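PDB 1RYN: chloroplastic group IIB intron splicing facilitator CRS2, chloroplastic from Zea mays, which is required for splicing group IIB introns in chloroplasts, acting in complexes with CAF1 or CAF2, and lacks the peptidyl-tRNA hydrolase activity of its relatives. Local coordinates for residues A[5-10]-A[61-66]; A[46-51]-A[77-82]. The protein carries 3 engineered substitutions. All coordinates share one frame; numbering follows the deposited sequence.

In the fold
From the N terminus the chain first lays down strand 6-10, then runs through helix 25-37 and the hairpin strands before strand 58-65 returns to lie beside it; contact 1 closes that loop of fifty residues. Contact 2 starts inside the loop, at 46-51 on the turn into strand 48-55, and ends beyond it, on helix 73-83, so the two closures cross rather than nest. Strand 58-65 lies between strands 48-55 and 6-10 in the mixed sheet: backbone contacts K64 N to L49 O and Q66 N to K47 O, probably hydrogen bonds, join the contacts directly. Together they tie the sheet to helix 73-83, whose L79 packs on V63.

Contact 1: residues A[5-10]-A[61-66]; sequences PWLIAG and LVVKPQ
Two neighbouring parallel strands of the mixed sheet of this peptidyl-tRNA hydrolase fold meet here, W6 to G10 beside L61 to P65, pairing L7 with L61, I8 with V62 and A9 with V63. I8 uses both its backbone groups in the ladder: its N reaches L61 O at 2.6 Å, nearly straight at 173°, and its O takes V63 N at 2.8 Å. The ladder is extended by L61 N to W6 O (2.8 Å) and G10 N to V63 O (3.1 Å). Side chains alternate between the faces. L7, A9, L61 and V63 share the face under helix 73-83, where A9 CB meets V63 CB at 4.1 Å; the methyl of alanine takes little room beneath I76. L61 packs on Y83 of that helix and brings CD2 to within 3.7 Å of P5 CB. With an alanine at L61, the contact of CD2 with P5 CB would be lost and a gap would probably open between the strand and Y83. On the other face I8 CB and V62 CG1 touch at 3.9 Å; V62 turns CG1 anti to its carbonyl carbon (chi1 -50°), and this beta-branched valine packs on V30 and A34 of helix 25-37. G10 O, 3.2 Å from P65 CD, is buried without a polar partner, and the proline has no N-H to offer it. Backbone hydrogen bonds thus satisfy the polar groups along most of the ladder, leaving L7, A9, L61 and V63 on one face and I8 and V62 on the other to pack as apolar side chains.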
loop_
_atom_site.group_PDB
_atom_site.type_symbol
_atom_site.label_atom_id
_atom_site.label_comp_id
_atom_site.label_asym_id
_atom_site.label_seq_id
_atom_site.Cartn_x
_atom_site.Cartn_y
_atom_site.Cartn_z
ATOM N N PRO A 5 0.145 15.893 8.447
ATOM C CA PRO A 5 0.821 14.629 8.285
ATOM C C PRO A 5 0.155 13.784 7.240
ATOM O O PRO A 5 -1.004 14.003 6.893
ATOM C CB PRO A 5 0.584 13.882 9.602
ATOM C CG PRO A 5 -0.569 14.565 10.319
ATOM C CD PRO A 5 -0.793 15.885 9.594
ATOM N N TRP A 6 0.893 12.787 6.794
ATOM C CA TRP A 6 0.380 11.853 5.844
ATOM C C TRP A 6 0.250 10.496 6.553
ATOM O O TRP A 6 1.011 10.165 7.428
ATOM C CB TRP A 6 1.360 11.693 4.672
ATOM C CG TRP A 6 1.263 12.672 3.537
ATOM C CD1 TRP A 6 1.708 13.940 3.548
ATOM C CD2 TRP A 6 0.778 12.426 2.189
ATOM N NE1 TRP A 6 1.492 14.522 2.314
ATOM C CE2 TRP A 6 0.926 13.624 1.467
ATOM C CE3 TRP A 6 0.232 11.312 1.533
ATOM C CZ2 TRP A 6 0.574 13.726 0.117
ATOM C CZ3 TRP A 6 -0.148 11.433 0.206
ATOM C CH2 TRP A 6 0.017 12.628 -0.480
ATOM N N LEU A 7 -0.700 9.695 6.147
ATOM C CA LEU A 7 -0.856 8.378 6.723
ATOM C C LEU A 7 -0.506 7.383 5.615
ATOM O O LEU A 7 -1.226 7.310 4.629
ATOM C CB LEU A 7 -2.318 8.158 7.168
ATOM C CG LEU A 7 -2.569 6.902 8.020
ATOM C CD1 LEU A 7 -2.804 5.656 7.163
ATOM C CD2 LEU A 7 -1.419 6.708 8.999
ATOM N N ILE A 8 0.597 6.650 5.741
ATOM C CA ILE A 8 0.996 5.696 4.711
ATOM C C ILE A 8 0.638 4.330 5.256
ATOM O O ILE A 8 1.272 3.874 6.192
ATOM C CB ILE A 8 2.494 5.770 4.446
ATOM C CG1 ILE A 8 2.929 7.155 3.929
ATOM C CG2 ILE A 8 2.883 4.709 3.425
ATOM C CD1 ILE A 8 1.745 8.059 3.620
ATOM N N ALA A 9 -0.392 3.686 4.703
ATOM C CA ALA A 9 -0.823 2.392 5.202
ATOM C C ALA A 9 -0.780 1.348 4.148
ATOM O O ALA A 9 -1.296 1.580 3.086
ATOM C CB ALA A 9 -2.297 2.500 5.530
ATOM N N GLY A 10 -0.214 0.200 4.454
ATOM C CA GLY A 10 -0.180 -0.871 3.464
ATOM C C GLY A 10 -1.108 -1.922 4.021
ATOM O O GLY A 10 -1.191 -2.076 5.242
ATOM N N LEU A 61 2.998 9.045 9.134
ATOM C CA LEU A 61 2.752 7.899 9.978
ATOM C C LEU A 61 2.648 6.719 8.995
ATOM O O LEU A 61 1.950 6.797 7.969
ATOM C CB LEU A 61 1.489 7.947 10.897
ATOM C CG LEU A 61 0.478 8.991 10.476
ATOM C CD1 LEU A 61 -0.853 8.726 11.146
ATOM C CD2 LEU A 61 0.990 10.379 10.834
ATOM N N VAL A 62 3.390 5.666 9.278
ATOM C CA VAL A 62 3.337 4.512 8.444
ATOM C C VAL A 62 2.686 3.469 9.311
ATOM O O VAL A 62 2.978 3.352 10.500
ATOM C CB VAL A 62 4.646 4.154 7.818
ATOM C CG1 VAL A 62 5.217 5.420 7.176
ATOM C CG2 VAL A 62 5.578 3.658 8.895
ATOM N N VAL A 63 1.784 2.752 8.687
ATOM C CA VAL A 63 0.965 1.813 9.358
ATOM C C VAL A 63 0.718 0.495 8.685
ATOM O O VAL A 63 0.654 0.388 7.470
ATOM C CB VAL A 63 -0.403 2.481 9.140
ATOM C CG1 VAL A 63 -1.507 1.847 9.948
ATOM C CG2 VAL A 63 -0.296 3.961 9.386
ATOM N N LYS A 64 0.494 -0.499 9.510
ATOM C CA LYS A 64 0.145 -1.818 9.012
ATOM C C LYS A 64 -1.040 -2.251 9.853
ATOM O O LYS A 64 -0.864 -2.641 10.996
ATOM C CB LYS A 64 1.270 -2.820 9.164
ATOM C CG LYS A 64 2.226 -2.807 7.983
ATOM C CD LYS A 64 3.654 -3.195 8.359
ATOM C CE LYS A 64 3.755 -4.406 9.281
ATOM N NZ LYS A 64 4.792 -5.373 8.873
ATOM N N PRO A 65 -2.245 -2.130 9.344
ATOM C CA PRO A 65 -3.397 -2.540 10.163
ATOM C C PRO A 65 -3.259 -4.006 10.639
ATOM O O PRO A 65 -2.692 -4.873 9.964
ATOM C CB PRO A 65 -4.661 -2.273 9.332
ATOM C CG PRO A 65 -4.189 -1.338 8.219
ATOM C CD PRO A 65 -2.692 -1.594 8.037
ATOM N N GLN A 66 -3.757 -4.289 11.818
ATOM C CA GLN A 66 -3.631 -5.611 12.359
ATOM C C GLN A 66 -4.972 -6.301 12.462
ATOM O O GLN A 66 -5.120 -7.358 13.089
ATOM C CB GLN A 66 -3.079 -5.426 13.782
ATOM C CG GLN A 66 -2.099 -6.513 14.255
ATOM C CD GLN A 66 -0.822 -6.528 13.464
ATOM O OE1 GLN A 66 -0.051 -7.495 13.555
ATOM N NE2 GLN A 66 -0.641 -5.517 12.627
#

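Contact 2: residues A[46-51]-A[77-82]; sequences FKSLLG and GPLAAY. Engineered in segment 46-51: F46 (natural residue Ser).
The backbones of 46-51 and 77-82 come closest at F46 and L79, whose CA atoms are 6.2 Å apart, and no hydrogen bond joins the turn and strand to the helix. F46, an engineered residue where the natural protein has serine, carries most of the contact. Its CG stands anti to the carbonyl carbon (chi1 -49°), which lays the ring against the helix, where P78 O and L79 CA lie over one face near the rim. F46 CD1 meets P78 CB at 3.7 Å, and F46 CD2 meets L79 CG at 3.8 Å. Farther out, the Y82 ring has F46 CE2 over one of its faces; the two planes are inclined at 55° with centroids 5.0 Å apart, an oblique pair. S48 suits the bend in the chain: S48 OG lies 2.8 Å from F46 O, above the carbonyl plane and off its lone pairs; with Q45 O the other acceptor, the one hydroxyl hydrogen has to be shared between them. The same OG lies 3.8 Å from L79 CD1, a van der Waals contact with the helix. Inward from these side chains, L79 and S48 both rest on V63 of strand 58-65, and S48 also touches A75, filling the join between helix 73-83 and the start of strand 48-55.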
loop_
_atom_site.group_PDB
_atom_site.type_symbol
_atom_site.label_atom_id
_atom_site.label_comp_id
_atom_site.label_asym_id
_atom_site.label_seq_id
_atom_site.Cartn_x
_atom_site.Cartn_y
_atom_site.Cartn_z
ATOM N N PHE A 46 -5.448 1.640 17.621
ATOM C CA PHE A 46 -6.502 1.445 16.667
ATOM C C PHE A 46 -6.361 0.190 15.841
ATOM O O PHE A 46 -6.530 0.229 14.624
ATOM C CB PHE A 46 -6.568 2.640 15.712
ATOM C CG PHE A 46 -6.563 3.938 16.449
ATOM C CD1 PHE A 46 -7.743 4.516 16.910
ATOM C CD2 PHE A 46 -5.360 4.601 16.690
ATOM C CE1 PHE A 46 -7.719 5.736 17.590
ATOM C CE2 PHE A 46 -5.324 5.815 17.374
ATOM C CZ PHE A 46 -6.510 6.389 17.826
ATOM N N LYS A 47 -6.065 -0.926 16.472
ATOM C CA LYS A 47 -5.953 -2.152 15.696
ATOM C C LYS A 47 -4.854 -2.126 14.630
ATOM O O LYS A 47 -4.962 -2.747 13.547
ATOM C CB LYS A 47 -7.303 -2.634 15.145
ATOM C CG LYS A 47 -7.747 -3.972 15.755
ATOM C CD LYS A 47 -8.814 -4.723 14.955
ATOM C CE LYS A 47 -9.245 -6.061 15.564
ATOM N NZ LYS A 47 -10.396 -6.690 14.879
ATOM N N SER A 48 -3.775 -1.414 14.950
ATOM C CA SER A 48 -2.665 -1.338 13.995
ATOM C C SER A 48 -1.341 -1.105 14.670
ATOM O O SER A 48 -1.250 -0.664 15.821
ATOM C CB SER A 48 -2.873 -0.226 12.981
ATOM O OG SER A 48 -4.187 0.287 13.059
ATOM N N LEU A 49 -0.296 -1.402 13.926
ATOM C CA LEU A 49 1.050 -1.181 14.395
ATOM C C LEU A 49 1.523 -0.018 13.548
ATOM O O LEU A 49 1.343 -0.024 12.313
ATOM C CB LEU A 49 1.958 -2.407 14.166
ATOM C CG LEU A 49 1.810 -3.458 15.249
ATOM C CD1 LEU A 49 2.964 -4.445 15.163
ATOM C CD2 LEU A 49 1.823 -2.761 16.596
ATOM N N LEU A 50 2.116 0.969 14.194
ATOM C CA LEU A 50 2.573 2.107 13.444
ATOM C C LEU A 50 3.804 2.708 13.991
ATOM O O LEU A 50 4.155 2.441 15.144
ATOM C CB LEU A 50 1.502 3.203 13.240
ATOM C CG LEU A 50 0.937 3.873 14.484
ATOM C CD1 LEU A 50 1.091 3.043 15.750
ATOM C CD2 LEU A 50 1.609 5.215 14.635
ATOM N N GLY A 51 4.410 3.538 13.127
ATOM C CA GLY A 51 5.621 4.281 13.450
ATOM C C GLY A 51 5.424 5.715 12.972
ATOM O O GLY A 51 4.533 6.002 12.169
ATOM N N GLY A 77 -9.758 4.424 9.366
ATOM C CA GLY A 77 -10.720 5.474 9.634
ATOM C C GLY A 77 -10.442 6.237 10.940
ATOM O O GLY A 77 -10.312 7.442 10.957
ATOM N N PRO A 78 -10.376 5.521 12.041
ATOM C CA PRO A 78 -10.151 6.103 13.310
ATOM C C PRO A 78 -8.748 6.600 13.408
ATOM O O PRO A 78 -8.508 7.632 14.028
ATOM C CB PRO A 78 -10.376 5.003 14.338
ATOM C CG PRO A 78 -10.461 3.700 13.563
ATOM C CD PRO A 78 -10.605 4.060 12.104
ATOM N N LEU A 79 -7.819 5.867 12.817
ATOM C CA LEU A 79 -6.453 6.329 12.883
ATOM C C LEU A 79 -6.290 7.731 12.285
ATOM O O LEU A 79 -5.632 8.613 12.885
ATOM C CB LEU A 79 -5.472 5.390 12.161
ATOM C CG LEU A 79 -4.324 5.009 13.074
ATOM C CD1 LEU A 79 -3.500 3.926 12.405
ATOM C CD2 LEU A 79 -3.485 6.249 13.390
ATOM N N ALA A 80 -6.880 7.917 11.072
ATOM C CA ALA A 80 -6.836 9.197 10.347
ATOM C C ALA A 80 -7.411 10.354 11.173
ATOM O O ALA A 80 -6.844 11.483 11.232
ATOM C CB ALA A 80 -7.550 9.108 9.007
ATOM N N ALA A 81 -8.543 10.048 11.829
ATOM C CA ALA A 81 -9.249 11.021 12.672
ATOM C C ALA A 81 -8.400 11.422 13.856
ATOM O O ALA A 81 -8.271 12.610 14.195
ATOM C CB ALA A 81 -10.599 10.489 13.140
ATOM N N TYR A 82 -7.817 10.395 14.475
ATOM C CA TYR A 82 -6.992 10.640 15.620
ATOM C C TYR A 82 -5.896 11.648 15.323
ATOM O O TYR A 82 -5.765 12.648 15.993
ATOM C CB TYR A 82 -6.420 9.336 16.205
ATOM C CG TYR A 82 -5.722 9.519 17.537
ATOM C CD1 TYR A 82 -6.438 9.598 18.735
ATOM C CD2 TYR A 82 -4.332 9.587 17.602
ATOM C CE1 TYR A 82 -5.789 9.748 19.963
ATOM C CE2 TYR A 82 -3.675 9.724 18.825
ATOM C CZ TYR A 82 -4.396 9.810 20.013
ATOM O OH TYR A 82 -3.729 9.960 21.216
#